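Local structure of hydratase ChsH1 (Mycobacterium tuberculosis, 4W78) at residues A123-V128 / W140-H145; V100-C105 / W160-F165; Q107-Y112 / D154-N159; D25-P30 / E117-S122. The protein catalyses the hydration of the steroid enoyl-CoA 3-oxo-4,17-pregnadiene-20-carboxyl-CoA, a step in the breakdown of the cholesterol side chain. One frame throughout, in Å; residues are numbered along the deposited sequence.

Contact 1: A123-V128 / W140-H145; sequences AELGDV and WFINQH
Asp127 O accepts two hydrogen bonds from Asn143. The backbone N of Asn143 gives one at 2.9 Å to Asp127 O. The side-chain ND2 gives the other, 3.1 Å to Asp127 O, and comes from above the carbonyl plane. The acceptor lies in the plane of the Asn143 amide. CG of Asn143 stands beside its own backbone N (chi1 -66°), which lets both donors serve the same oxygen. Three more backbone bonds tie the segments. Glu124 and His145 exchange a pair, and Gly126 N binds Asn143 O at 2.7 Å.

This is the antiparallel hairpin of strands 119-134 and 139-150 in a HotDog-family sheet. The pairing slips by one residue between Leu125-Gln144 and Val128-Ile142, which makes a beta bulge around Gly126 and Asp127.

Apolar contacts gather on the face of Leu125, Val128, Ile142 and Gln144, against helices 85-94 and 3-13. CD1 of Leu125 lies 3.7 Å from CG2 of Ile142. CG1 of Val128 meets CE3 of Trp140 at 3.7 Å, and these two side chains cross at about a right angle. The Trp140 ring also meets Tyr97 edge-to-face.

On the other face OE1 of Glu124 lies near the plane of the His145 ring, at its edge. It touches CB of His145 at 3.9 Å, with the carboxylate and ring planes 50° apart.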
loop_
_atom_site.group_PDB
_atom_site.type_symbol
_atom_site.label_atom_id
_atom_site.label_comp_id
_atom_site.label_asym_id
_atom_site.label_seq_id
_atom_site.Cartn_x
_atom_site.Cartn_y
_atom_site.Cartn_z
ATOM N N ALA A 123 -17.161 13.038 -12.570
ATOM C CA ALA A 123 -16.311 14.214 -12.783
ATOM C C ALA A 123 -16.890 15.110 -13.866
ATOM O O ALA A 123 -17.358 14.630 -14.898
ATOM C CB ALA A 123 -14.904 13.786 -13.168
ATOM N N GLU A 124 -16.844 16.420 -13.628
ATOM C CA GLU A 124 -17.342 17.420 -14.562
ATOM C C GLU A 124 -16.241 18.449 -14.752
ATOM O O GLU A 124 -15.578 18.823 -13.785
ATOM C CB GLU A 124 -18.589 18.105 -13.968
ATOM C CG GLU A 124 -19.240 19.122 -14.878
ATOM C CD GLU A 124 -20.089 20.114 -14.122
ATOM O OE1 GLU A 124 -19.531 20.762 -13.215
ATOM O OE2 GLU A 124 -21.294 20.257 -14.429
ATOM N N LEU A 125 -16.026 18.890 -15.989
ATOM C CA LEU A 125 -15.075 19.958 -16.273
ATOM C C LEU A 125 -15.672 21.311 -15.863
ATOM O O LEU A 125 -16.843 21.601 -16.137
ATOM C CB LEU A 125 -14.707 19.914 -17.764
ATOM C CG LEU A 125 -13.588 20.762 -18.357
ATOM C CD1 LEU A 125 -12.277 20.448 -17.669
ATOM C CD2 LEU A 125 -13.476 20.462 -19.834
ATOM N N GLY A 126 -14.869 22.117 -15.168
ATOM C CA GLY A 126 -15.245 23.478 -14.826
ATOM C C GLY A 126 -14.449 24.481 -15.639
ATOM O O GLY A 126 -14.205 24.268 -16.819
ATOM N N ASP A 127 -14.010 25.566 -15.004
ATOM C CA ASP A 127 -13.314 26.622 -15.732
ATOM C C ASP A 127 -12.031 26.157 -16.346
ATOM O O ASP A 127 -11.241 25.489 -15.688
ATOM C CB ASP A 127 -12.923 27.750 -14.798
ATOM C CG ASP A 127 -14.072 28.510 -14.355
ATOM O OD1 ASP A 127 -15.101 28.369 -15.042
ATOM O OD2 ASP A 127 -13.952 29.233 -13.342
ATOM N N VAL A 128 -11.818 26.568 -17.586
ATOM C CA VAL A 128 -10.539 26.409 -18.257
ATOM C C VAL A 128 -10.080 27.805 -18.664
ATOM O O VAL A 128 -10.748 28.488 -19.432
ATOM C CB VAL A 128 -10.670 25.487 -19.469
ATOM C CG1 VAL A 128 -9.347 25.405 -20.229
ATOM C CG2 VAL A 128 -11.142 24.113 -19.009
ATOM N N TRP A 140 -2.271 26.891 -18.928
ATOM C CA TRP A 140 -3.718 26.995 -18.789
ATOM C C TRP A 140 -4.136 26.324 -17.504
ATOM O O TRP A 140 -3.632 25.255 -17.172
ATOM C CB TRP A 140 -4.408 26.269 -19.938
ATOM C CG TRP A 140 -4.333 26.980 -21.244
ATOM C CD1 TRP A 140 -3.226 27.154 -22.023
ATOM C CD2 TRP A 140 -5.421 27.586 -21.944
ATOM N NE1 TRP A 140 -3.556 27.840 -23.165
ATOM C CE2 TRP A 140 -4.899 28.117 -23.142
ATOM C CE3 TRP A 140 -6.787 27.727 -21.679
ATOM C CZ2 TRP A 140 -5.693 28.787 -24.069
ATOM C CZ3 TRP A 140 -7.577 28.395 -22.603
ATOM C CH2 TRP A 140 -7.025 28.918 -23.783
ATOM N N PHE A 141 -5.055 26.941 -16.770
ATOM C CA PHE A 141 -5.586 26.304 -15.572
ATOM C C PHE A 141 -6.861 25.559 -15.909
ATOM O O PHE A 141 -7.701 26.071 -16.650
ATOM C CB PHE A 141 -5.866 27.337 -14.474
ATOM C CG PHE A 141 -4.621 27.983 -13.907
ATOM C CD1 PHE A 141 -3.943 27.387 -12.865
ATOM C CD2 PHE A 141 -4.149 29.183 -14.413
ATOM C CE1 PHE A 141 -2.809 27.974 -12.328
ATOM C CE2 PHE A 141 -3.011 29.776 -13.885
ATOM C CZ PHE A 141 -2.344 29.165 -12.841
ATOM N N ILE A 142 -6.990 24.357 -15.359
ATOM C CA ILE A 142 -8.147 23.498 -15.616
ATOM C C ILE A 142 -8.765 23.092 -14.284
ATOM O O ILE A 142 -8.095 22.497 -13.433
ATOM C CB ILE A 142 -7.729 22.235 -16.369
ATOM C CG1 ILE A 142 -7.209 22.607 -17.756
ATOM C CG2 ILE A 142 -8.910 21.272 -16.496
ATOM C CD1 ILE A 142 -5.872 21.998 -18.067
ATOM N N ASN A 143 -10.036 23.441 -14.096
ATOM C CA ASN A 143 -10.804 23.043 -12.923
ATOM C C ASN A 143 -11.738 21.886 -13.206
ATOM O O ASN A 143 -12.283 21.767 -14.321
ATOM C CB ASN A 143 -11.641 24.217 -12.424
ATOM C CG ASN A 143 -10.787 25.355 -11.906
ATOM O OD1 ASN A 143 -10.478 25.418 -10.720
ATOM N ND2 ASN A 143 -10.382 26.242 -12.799
ATOM N N GLN A 144 -11.920 21.034 -12.211
ATOM C CA GLN A 144 -12.913 19.954 -12.284
ATOM C C GLN A 144 -13.766 19.952 -11.034
ATOM O O GLN A 144 -13.260 20.239 -9.938
ATOM C CB GLN A 144 -12.226 18.603 -12.399
ATOM C CG GLN A 144 -11.602 18.290 -13.742
ATOM C CD GLN A 144 -10.995 16.903 -13.738
ATOM O OE1 GLN A 144 -9.824 16.724 -13.396
ATOM N NE2 GLN A 144 -11.800 15.908 -14.078
ATOM N N HIS A 145 -15.052 19.632 -11.174
ATOM C CA HIS A 145 -15.918 19.395 -10.026
ATOM C C HIS A 145 -16.204 17.899 -9.954
ATOM O O HIS A 145 -16.790 17.316 -10.876
ATOM C CB HIS A 145 -17.229 20.177 -10.124
ATOM C CG HIS A 145 -18.077 20.101 -8.884
ATOM N ND1 HIS A 145 -19.442 20.248 -8.908
ATOM C CD2 HIS A 145 -17.759 19.894 -7.586
ATOM C CE1 HIS A 145 -19.937 20.144 -7.692
ATOM N NE2 HIS A 145 -18.934 19.934 -6.867
#

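Contact 2: V100-C105 / W160-F165; sequences VVATNC and WRILKF
Arg161 runs alongside Asn104 and crosses Thr103 at a slant. Its CB lies 3.7 Å from OG1 of Thr103. CG passes the same hydroxyl oxygen, and CD packs against OD1 of Asn104. The chain stays extended from CG to NE (chi2 and chi3 both 180°), which carries NH1 to a hydrogen bond of 2.9 Å with OD1 of Asn104. That oxygen lies in the guanidinium plane. OG1 of Thr103 also donates to OD1 of Asn104, from the opposite face of the amide. Two donors therefore hold this oxygen.

A classic beta bulge sets two residues, Thr103 and Asn104, opposite the single Arg161. Thr103 N binds Arg161 O at 2.9 Å, while Asn104 N reaches the same Arg161 O only weakly. On the other face of the sheet SG of Cys105 touches CZ3 of Trp160 at the ring edge, a sulfur-aromatic contact. CG2 of Val100 packs on CD of Lys164 at 3.7 Å. The Lys164 amine goes on to a salt bridge with Asp93.

Strand 153-165 lies between strands 99-109 and 139-150, and Arg161 makes a cation-pi contact with Phe141. Ile162 and Lys164 rest on helix 85-94. Asn104 and Cys105 pair with a strand of the ChsH2 chain, which continues the sheet across the interface.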
loop_
_atom_site.group_PDB
_atom_site.type_symbol
_atom_site.label_atom_id
_atom_site.label_comp_id
_atom_site.label_asym_id
_atom_site.label_seq_id
_atom_site.Cartn_x
_atom_site.Cartn_y
_atom_site.Cartn_z
ATOM N N VAL A 100 2.597 19.445 -16.056
ATOM C CA VAL A 100 1.391 19.493 -15.233
ATOM C C VAL A 100 1.740 19.579 -13.747
ATOM O O VAL A 100 2.727 18.996 -13.288
ATOM C CB VAL A 100 0.438 18.298 -15.518
ATOM C CG1 VAL A 100 1.055 16.980 -15.068
ATOM C CG2 VAL A 100 -0.919 18.513 -14.846
ATOM N N VAL A 101 0.950 20.349 -13.008
ATOM C CA VAL A 101 1.064 20.407 -11.555
ATOM C C VAL A 101 -0.326 20.657 -10.992
ATOM O O VAL A 101 -1.112 21.396 -11.581
ATOM C CB VAL A 101 2.066 21.506 -11.081
ATOM C CG1 VAL A 101 1.605 22.899 -11.481
ATOM C CG2 VAL A 101 2.287 21.433 -9.572
ATOM N N ALA A 102 -0.655 20.014 -9.879
ATOM C CA ALA A 102 -1.893 20.352 -9.192
ATOM C C ALA A 102 -1.644 21.579 -8.320
ATOM O O ALA A 102 -0.609 21.681 -7.654
ATOM C CB ALA A 102 -2.393 19.177 -8.367
ATOM N N THR A 103 -2.572 22.528 -8.337
ATOM C CA THR A 103 -2.376 23.777 -7.607
ATOM C C THR A 103 -3.285 23.929 -6.381
ATOM O O THR A 103 -2.867 24.483 -5.358
ATOM C CB THR A 103 -2.564 25.004 -8.523
ATOM O OG1 THR A 103 -3.916 25.037 -8.992
ATOM C CG2 THR A 103 -1.613 24.935 -9.716
ATOM N N ASN A 104 -4.522 23.457 -6.496
ATOM C CA ASN A 104 -5.508 23.586 -5.425
ATOM C C ASN A 104 -6.430 22.388 -5.420
ATOM O O ASN A 104 -6.796 21.877 -6.476
ATOM C CB ASN A 104 -6.402 24.813 -5.621
ATOM C CG ASN A 104 -5.644 26.039 -6.015
ATOM O OD1 ASN A 104 -5.268 26.199 -7.176
ATOM N ND2 ASN A 104 -5.442 26.938 -5.063
ATOM N N CYS A 105 -6.851 21.988 -4.227
ATOM C CA CYS A 105 -7.779 20.879 -4.029
ATOM C C CYS A 105 -8.680 21.286 -2.865
ATOM O O CYS A 105 -8.190 21.439 -1.749
ATOM C CB CYS A 105 -6.996 19.621 -3.609
ATOM S SG CYS A 105 -8.014 18.201 -3.042
ATOM N N TRP A 160 -11.024 20.579 -7.998
ATOM C CA TRP A 160 -9.638 20.182 -8.255
ATOM C C TRP A 160 -9.098 21.099 -9.336
ATOM O O TRP A 160 -9.732 21.248 -10.372
ATOM C CB TRP A 160 -9.643 18.747 -8.798
ATOM C CG TRP A 160 -8.303 18.116 -8.908
ATOM C CD1 TRP A 160 -7.543 17.928 -10.030
ATOM C CD2 TRP A 160 -7.576 17.573 -7.832
ATOM N NE1 TRP A 160 -6.360 17.302 -9.694
ATOM C CE2 TRP A 160 -6.366 17.067 -8.342
ATOM C CE3 TRP A 160 -7.838 17.461 -6.473
ATOM C CZ2 TRP A 160 -5.420 16.461 -7.526
ATOM C CZ3 TRP A 160 -6.962 16.881 -5.696
ATOM C CH2 TRP A 160 -5.735 16.377 -6.194
ATOM N N ARG A 161 -7.942 21.712 -9.120
ATOM C CA ARG A 161 -7.388 22.616 -10.120
ATOM C C ARG A 161 -5.964 22.228 -10.470
ATOM O O ARG A 161 -5.130 22.013 -9.587
ATOM C CB ARG A 161 -7.435 24.054 -9.621
ATOM C CG ARG A 161 -6.990 25.120 -10.604
ATOM C CD ARG A 161 -7.136 26.473 -9.886
ATOM N NE ARG A 161 -6.758 27.642 -10.669
ATOM C CZ ARG A 161 -5.819 28.514 -10.300
ATOM N NH1 ARG A 161 -5.149 28.343 -9.165
ATOM N NH2 ARG A 161 -5.547 29.558 -11.066
ATOM N N ILE A 162 -5.696 22.132 -11.767
ATOM C CA ILE A 162 -4.351 21.849 -12.237
ATOM C C ILE A 162 -3.904 22.910 -13.218
ATOM O O ILE A 162 -4.720 23.659 -13.772
ATOM C CB ILE A 162 -4.249 20.467 -12.924
ATOM C CG1 ILE A 162 -5.043 20.455 -14.234
ATOM C CG2 ILE A 162 -4.717 19.368 -11.988
ATOM C CD1 ILE A 162 -4.843 19.189 -15.089
ATOM N N LEU A 163 -2.592 22.968 -13.420
ATOM C CA LEU A 163 -1.980 23.847 -14.399
ATOM C C LEU A 163 -1.244 22.992 -15.421
ATOM O O LEU A 163 -0.377 22.191 -15.055
ATOM C CB LEU A 163 -0.990 24.785 -13.702
ATOM C CG LEU A 163 -0.092 25.611 -14.617
ATOM C CD1 LEU A 163 -0.888 26.624 -15.440
ATOM C CD2 LEU A 163 0.986 26.300 -13.780
ATOM N N LYS A 164 -1.612 23.125 -16.690
ATOM C CA LYS A 164 -0.837 22.527 -17.776
ATOM C C LYS A 164 0.028 23.620 -18.374
ATOM O O LYS A 164 -0.478 24.663 -18.792
ATOM C CB LYS A 164 -1.756 21.959 -18.858
ATOM C CG LYS A 164 -2.579 20.770 -18.406
ATOM C CD LYS A 164 -1.732 19.517 -18.356
ATOM C CE LYS A 164 -1.379 19.051 -19.758
ATOM N NZ LYS A 164 -0.178 18.168 -19.724
ATOM N N PHE A 165 1.336 23.392 -18.426
ATOM C CA PHE A 165 2.248 24.469 -18.772
ATOM C C PHE A 165 3.315 24.014 -19.757
ATOM O O PHE A 165 3.575 22.817 -19.890
ATOM C CB PHE A 165 2.902 25.046 -17.499
ATOM C CG PHE A 165 3.748 24.053 -16.738
ATOM C CD1 PHE A 165 3.192 23.234 -15.772
ATOM C CD2 PHE A 165 5.114 23.956 -16.983
ATOM C CE1 PHE A 165 3.969 22.326 -15.074
ATOM C CE2 PHE A 165 5.891 23.048 -16.292
ATOM C CZ PHE A 165 5.329 22.238 -15.338
#

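Contact 3: Q107-Y112 / D154-N159; sequences QTYHRY and DVAEMN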
loop_
_atom_site.group_PDB
_atom_site.type_symbol
_atom_site.label_atom_id
_atom_site.label_comp_id
_atom_site.label_asym_id
_atom_site.label_seq_id
_atom_site.Cartn_x
_atom_site.Cartn_y
_atom_site.Cartn_z
ATOM N N GLN A 107 -11.965 19.967 -0.767
ATOM C CA GLN A 107 -12.908 18.874 -0.559
ATOM C C GLN A 107 -13.966 19.264 0.470
ATOM O O GLN A 107 -13.646 19.862 1.505
ATOM C CB GLN A 107 -12.173 17.609 -0.084
ATOM C CG GLN A 107 -11.183 17.058 -1.118
ATOM C CD GLN A 107 -10.697 15.649 -0.801
ATOM O OE1 GLN A 107 -10.747 15.200 0.338
ATOM N NE2 GLN A 107 -10.225 14.938 -1.834
ATOM N N THR A 108 -15.220 18.925 0.180
ATOM C CA THR A 108 -16.326 19.150 1.111
ATOM C C THR A 108 -16.938 17.793 1.460
ATOM O O THR A 108 -17.176 16.956 0.578
ATOM C CB THR A 108 -17.395 20.058 0.482
ATOM O OG1 THR A 108 -16.830 21.352 0.223
ATOM C CG2 THR A 108 -18.615 20.196 1.390
ATOM N N TYR A 109 -17.148 17.550 2.749
ATOM C CA TYR A 109 -17.683 16.266 3.206
ATOM C C TYR A 109 -19.088 16.475 3.765
ATOM O O TYR A 109 -19.273 17.140 4.786
ATOM C CB TYR A 109 -16.761 15.650 4.268
ATOM C CG TYR A 109 -15.297 15.748 3.895
ATOM C CD1 TYR A 109 -14.759 14.954 2.882
ATOM C CD2 TYR A 109 -14.458 16.649 4.536
ATOM C CE1 TYR A 109 -13.422 15.064 2.520
ATOM C CE2 TYR A 109 -13.130 16.767 4.185
ATOM C CZ TYR A 109 -12.615 15.962 3.177
ATOM O OH TYR A 109 -11.294 16.090 2.842
ATOM N N HIS A 110 -20.090 15.920 3.091
ATOM C CA HIS A 110 -21.463 16.166 3.531
ATOM C C HIS A 110 -21.815 15.390 4.797
ATOM O O HIS A 110 -22.580 15.873 5.637
ATOM C CB HIS A 110 -22.456 15.869 2.415
ATOM C CG HIS A 110 -22.211 16.663 1.170
ATOM N ND1 HIS A 110 -22.096 18.036 1.176
ATOM C CD2 HIS A 110 -22.055 16.277 -0.119
ATOM C CE1 HIS A 110 -21.875 18.462 -0.056
ATOM N NE2 HIS A 110 -21.849 17.414 -0.861
ATOM N N ARG A 111 -21.263 14.186 4.913
ATOM C CA ARG A 111 -21.383 13.368 6.114
ATOM C C ARG A 111 -20.230 12.380 6.157
ATOM O O ARG A 111 -19.475 12.247 5.184
ATOM C CB ARG A 111 -22.717 12.603 6.143
ATOM C CG ARG A 111 -22.896 11.560 5.035
ATOM C CD ARG A 111 -24.036 10.624 5.408
ATOM N NE ARG A 111 -24.392 9.690 4.345
ATOM C CZ ARG A 111 -23.887 8.468 4.215
ATOM N NH1 ARG A 111 -22.967 8.019 5.062
ATOM N NH2 ARG A 111 -24.297 7.695 3.216
ATOM N N TYR A 112 -20.100 11.688 7.285
ATOM C CA TYR A 112 -19.115 10.633 7.451
ATOM C C TYR A 112 -19.661 9.330 6.866
ATOM O O TYR A 112 -20.870 9.057 6.939
ATOM C CB TYR A 112 -18.786 10.446 8.946
ATOM C CG TYR A 112 -17.823 11.480 9.500
ATOM C CD1 TYR A 112 -18.145 12.839 9.498
ATOM C CD2 TYR A 112 -16.603 11.101 10.030
ATOM C CE1 TYR A 112 -17.256 13.788 9.996
ATOM C CE2 TYR A 112 -15.718 12.030 10.547
ATOM C CZ TYR A 112 -16.042 13.372 10.518
ATOM O OH TYR A 112 -15.147 14.291 11.017
ATOM N N ASP A 154 -25.536 12.414 -2.556
ATOM C CA ASP A 154 -24.227 13.062 -2.596
ATOM C C ASP A 154 -23.616 13.032 -1.203
ATOM O O ASP A 154 -24.248 13.470 -0.233
ATOM C CB ASP A 154 -24.331 14.521 -3.055
ATOM C CG ASP A 154 -24.729 14.664 -4.510
ATOM O OD1 ASP A 154 -24.907 13.649 -5.211
ATOM O OD2 ASP A 154 -24.857 15.823 -4.959
ATOM N N VAL A 155 -22.393 12.528 -1.096
ATOM C CA VAL A 155 -21.742 12.432 0.216
ATOM C C VAL A 155 -20.481 13.285 0.337
ATOM O O VAL A 155 -20.034 13.572 1.442
ATOM C CB VAL A 155 -21.408 10.977 0.612
ATOM C CG1 VAL A 155 -22.697 10.156 0.756
ATOM C CG2 VAL A 155 -20.470 10.327 -0.403
ATOM N N ALA A 156 -19.899 13.672 -0.791
ATOM C CA ALA A 156 -18.709 14.525 -0.772
ATOM C C ALA A 156 -18.522 15.148 -2.135
ATOM O O ALA A 156 -19.080 14.687 -3.129
ATOM C CB ALA A 156 -17.465 13.724 -0.399
ATOM N N GLU A 157 -17.712 16.197 -2.194
ATOM C CA GLU A 157 -17.403 16.806 -3.472
ATOM C C GLU A 157 -16.036 17.452 -3.425
ATOM O O GLU A 157 -15.471 17.661 -2.346
ATOM C CB GLU A 157 -18.491 17.777 -3.947
ATOM C CG GLU A 157 -18.769 19.008 -3.138
ATOM C CD GLU A 157 -19.720 19.931 -3.906
ATOM O OE1 GLU A 157 -19.350 21.082 -4.190
ATOM O OE2 GLU A 157 -20.827 19.481 -4.263
ATOM N N MET A 158 -15.480 17.710 -4.596
ATOM C CA MET A 158 -14.146 18.282 -4.680
ATOM C C MET A 158 -14.052 19.229 -5.852
ATOM O O MET A 158 -14.579 18.953 -6.926
ATOM C CB MET A 158 -13.126 17.161 -4.839
ATOM C CG MET A 158 -11.722 17.628 -5.130
ATOM S SD MET A 158 -10.566 16.268 -5.015
ATOM C CE MET A 158 -10.939 15.327 -6.470
ATOM N N ASN A 159 -13.396 20.364 -5.630
ATOM C CA ASN A 159 -12.972 21.235 -6.705
ATOM C C ASN A 159 -11.467 21.028 -6.824
ATOM O O ASN A 159 -10.733 21.215 -5.839
ATOM C CB ASN A 159 -13.313 22.680 -6.372
ATOM C CG ASN A 159 -14.806 22.902 -6.172
ATOM O OD1 ASN A 159 -15.632 22.443 -6.966
ATOM N ND2 ASN A 159 -15.161 23.614 -5.104
HETATM O O HOH W 1 -22.359 17.578 -3.734
HETATM O O HOH W 2 -17.915 12.127 3.047
#
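CG of Gln107 sits beside its backbone N (chi1 -63°), while CG of Met158 is turned opposite its own N (chi1 172°). These settings run the two chains alongside each other in the same direction. NE2 of Gln107 makes a weak hydrogen bond of 3.5 Å to SD of Met158. This is antiparallel pairing of strands 99-109 and 153-165 in the HotDog sheet. Thr108 and Glu157 exchange two backbone bonds, and Thr108 also pairs with a strand of the ChsH2 chain. OE1 of Gln107 accepts the Tyr109 hydroxyl in its amide plane, on a lone pair.

Past the strand, His110 N binds Val155 O from above the carbonyl plane. The guanidinium of Arg111 lays one face over CG1 of Val155 and forms a salt bridge with Glu153. Val155 and Ala156 form a classic bulge opposite Trp148. A water joins NE2 of His110 to both carboxylates, donating to OD2 of Asp154 and, at 2.5 Å, to OE2 of Glu157.

Contact 4: D25-P30 / E117-S122; sequences DPVNQP and EQVSIS
Glu117 offers its backbone carbonyl to Val27. The bond from Val27 N to Glu117 O is 2.7 Å, with an N-H...O angle of 154°. It is the one direct hydrogen bond between the two segments. CG2 of Val27 is turned opposite its own carbonyl carbon and beside its N (chi1 175° for CG1). There it packs 3.4 Å from Glu117 O, on the oxygen that the N also binds. The same methyl lies 4.2 Å from CG2 of Val119. The carboxylate of Glu117 turns to other partners: it accepts from Leu114 N and forms a salt bridge with Arg111.

Pro26 lies across Gln118. Its CB is 3.6 Å from Glu117 O, and its CG comes within 4.2 Å of OE1 of Gln118. The Gln118 chain bends at chi2 (72°). Its NE2 turns back to Val119 O, 3.0 Å away, and also binds Ala23 O.

The segments join the loop before helix 29-39 to the start of strand 119-134, within the HotDog domain. Asn28 is the N-cap of that helix: OD1 accepts from Met31 N. Its ND2 donates back to Pro26 O in a nearly straight bond, which fixes the turn of the amide.

A water adds a second link, donating to Asp25 O and accepting from Val119 N. OD1 of Asp25 bonds to Asn33 of the second subunit, another copy of this protein, while Val27 and Asn28 rest on Trp70.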
loop_
_atom_site.group_PDB
_atom_site.type_symbol
_atom_site.label_atom_id
_atom_site.label_comp_id
_atom_site.label_asym_id
_atom_site.label_seq_id
_atom_site.Cartn_x
_atom_site.Cartn_y
_atom_site.Cartn_z
ATOM N N ASP A 25 -13.772 -1.147 -3.926
ATOM C CA ASP A 25 -14.272 -1.782 -2.706
ATOM C C ASP A 25 -15.266 -0.861 -2.029
ATOM O O ASP A 25 -15.182 0.356 -2.164
ATOM C CB ASP A 25 -13.126 -2.015 -1.698
ATOM C CG ASP A 25 -11.849 -2.507 -2.350
ATOM O OD1 ASP A 25 -11.787 -3.698 -2.687
ATOM O OD2 ASP A 25 -10.916 -1.694 -2.525
ATOM N N PRO A 26 -16.192 -1.434 -1.251
ATOM C CA PRO A 26 -16.934 -0.599 -0.316
ATOM C C PRO A 26 -15.962 -0.001 0.692
ATOM O O PRO A 26 -14.865 -0.527 0.853
ATOM C CB PRO A 26 -17.847 -1.599 0.407
ATOM C CG PRO A 26 -17.815 -2.847 -0.427
ATOM C CD PRO A 26 -16.474 -2.866 -1.071
ATOM N N VAL A 27 -16.357 1.086 1.357
ATOM C CA VAL A 27 -15.601 1.575 2.515
ATOM C C VAL A 27 -15.363 0.374 3.420
ATOM O O VAL A 27 -16.276 -0.441 3.640
ATOM C CB VAL A 27 -16.410 2.652 3.255
ATOM C CG1 VAL A 27 -15.700 3.089 4.550
ATOM C CG2 VAL A 27 -16.660 3.848 2.320
ATOM N N ASN A 28 -14.136 0.218 3.912
ATOM C CA ASN A 28 -13.811 -1.003 4.644
ATOM C C ASN A 28 -12.726 -0.793 5.685
ATOM O O ASN A 28 -11.830 0.035 5.499
ATOM C CB ASN A 28 -13.410 -2.123 3.672
ATOM C CG ASN A 28 -12.135 -1.830 2.944
ATOM O OD1 ASN A 28 -11.049 -2.157 3.422
ATOM N ND2 ASN A 28 -12.252 -1.232 1.760
ATOM N N GLN A 29 -12.833 -1.545 6.774
ATOM C CA GLN A 29 -11.903 -1.428 7.890
ATOM C C GLN A 29 -10.425 -1.715 7.540
ATOM O O GLN A 29 -9.556 -0.989 8.016
ATOM C CB GLN A 29 -12.362 -2.270 9.091
ATOM C CG GLN A 29 -11.635 -1.873 10.376
ATOM C CD GLN A 29 -12.019 -0.470 10.817
ATOM O OE1 GLN A 29 -13.206 -0.139 10.831
ATOM N NE2 GLN A 29 -11.027 0.363 11.171
ATOM N N PRO A 30 -10.130 -2.763 6.733
ATOM C CA PRO A 30 -8.715 -3.025 6.437
ATOM C C PRO A 30 -8.024 -1.836 5.782
ATOM O O PRO A 30 -6.893 -1.507 6.167
ATOM C CB PRO A 30 -8.767 -4.248 5.500
ATOM C CG PRO A 30 -10.014 -4.973 5.958
ATOM C CD PRO A 30 -10.999 -3.850 6.226
ATOM N N GLU A 117 -20.466 0.854 3.058
ATOM C CA GLU A 117 -21.038 1.757 2.068
ATOM C C GLU A 117 -20.194 1.784 0.806
ATOM O O GLU A 117 -18.968 1.798 0.883
ATOM C CB GLU A 117 -21.211 3.161 2.632
ATOM C CG GLU A 117 -22.199 3.197 3.785
ATOM C CD GLU A 117 -22.687 4.592 4.091
ATOM O OE1 GLU A 117 -21.894 5.405 4.613
ATOM O OE2 GLU A 117 -23.870 4.868 3.802
ATOM N N GLN A 118 -20.867 1.760 -0.337
ATOM C CA GLN A 118 -20.233 1.730 -1.654
ATOM C C GLN A 118 -20.295 3.112 -2.309
ATOM O O GLN A 118 -21.375 3.612 -2.615
ATOM C CB GLN A 118 -20.963 0.717 -2.545
ATOM C CG GLN A 118 -20.580 0.762 -4.018
ATOM C CD GLN A 118 -19.188 0.205 -4.270
ATOM O OE1 GLN A 118 -18.920 -0.972 -4.004
ATOM N NE2 GLN A 118 -18.297 1.045 -4.790
ATOM N N VAL A 119 -19.135 3.717 -2.531
ATOM C CA VAL A 119 -19.060 5.057 -3.120
ATOM C C VAL A 119 -18.889 5.002 -4.635
ATOM O O VAL A 119 -18.300 4.056 -5.171
ATOM C CB VAL A 119 -17.882 5.847 -2.485
ATOM C CG1 VAL A 119 -17.692 7.194 -3.131
ATOM C CG2 VAL A 119 -18.109 6.008 -0.979
ATOM N N SER A 120 -19.469 5.979 -5.335
ATOM C CA SER A 120 -19.194 6.163 -6.762
ATOM C C SER A 120 -18.664 7.573 -7.002
ATOM O O SER A 120 -18.863 8.454 -6.179
ATOM C CB SER A 120 -20.454 5.948 -7.591
ATOM O OG SER A 120 -21.387 6.982 -7.328
ATOM N N ILE A 121 -17.993 7.778 -8.129
ATOM C CA ILE A 121 -17.417 9.083 -8.449
ATOM C C ILE A 121 -17.861 9.545 -9.833
ATOM O O ILE A 121 -17.957 8.739 -10.762
ATOM C CB ILE A 121 -15.866 9.037 -8.379
ATOM C CG1 ILE A 121 -15.246 10.424 -8.607
ATOM C CG2 ILE A 121 -15.301 8.000 -9.369
ATOM C CD1 ILE A 121 -13.718 10.436 -8.436
ATOM N N SER A 122 -18.105 10.853 -9.968
ATOM C CA SER A 122 -18.457 11.468 -11.253
ATOM C C SER A 122 -17.661 12.750 -11.371
ATOM O O SER A 122 -17.486 13.462 -10.377
ATOM C CB SER A 122 -19.950 11.775 -11.291
ATOM O OG SER A 122 -20.323 12.448 -12.486
HETATM O O HOH W 3 -16.503 2.726 -1.517
#

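Overall arrangement
Contacts 1, 2 and 3 belong to one antiparallel sheet. Contacts 2 and 3 share strands 99-109 and 153-165, with centres about 20 Å apart, and meet where SG of Cys105 packs on SD of Met158. Contact 1 lies beside contact 2, centres about 10 Å apart. Probable backbone hydrogen bonds join them, Ile142 to Ile162 and Trp140 to Lys164. Contacts 1 and 3, centres about 17 Å apart, touch where CD2 of His145 packs on Met158 O. Contact 4 lies across the chain's centre from contacts 1 and 2. It shares strand 119-134 with contact 1, about 25 Å between centres. It is nearer contact 3, about 14 Å between centres, and the Arg111-Glu117 salt bridge connects them.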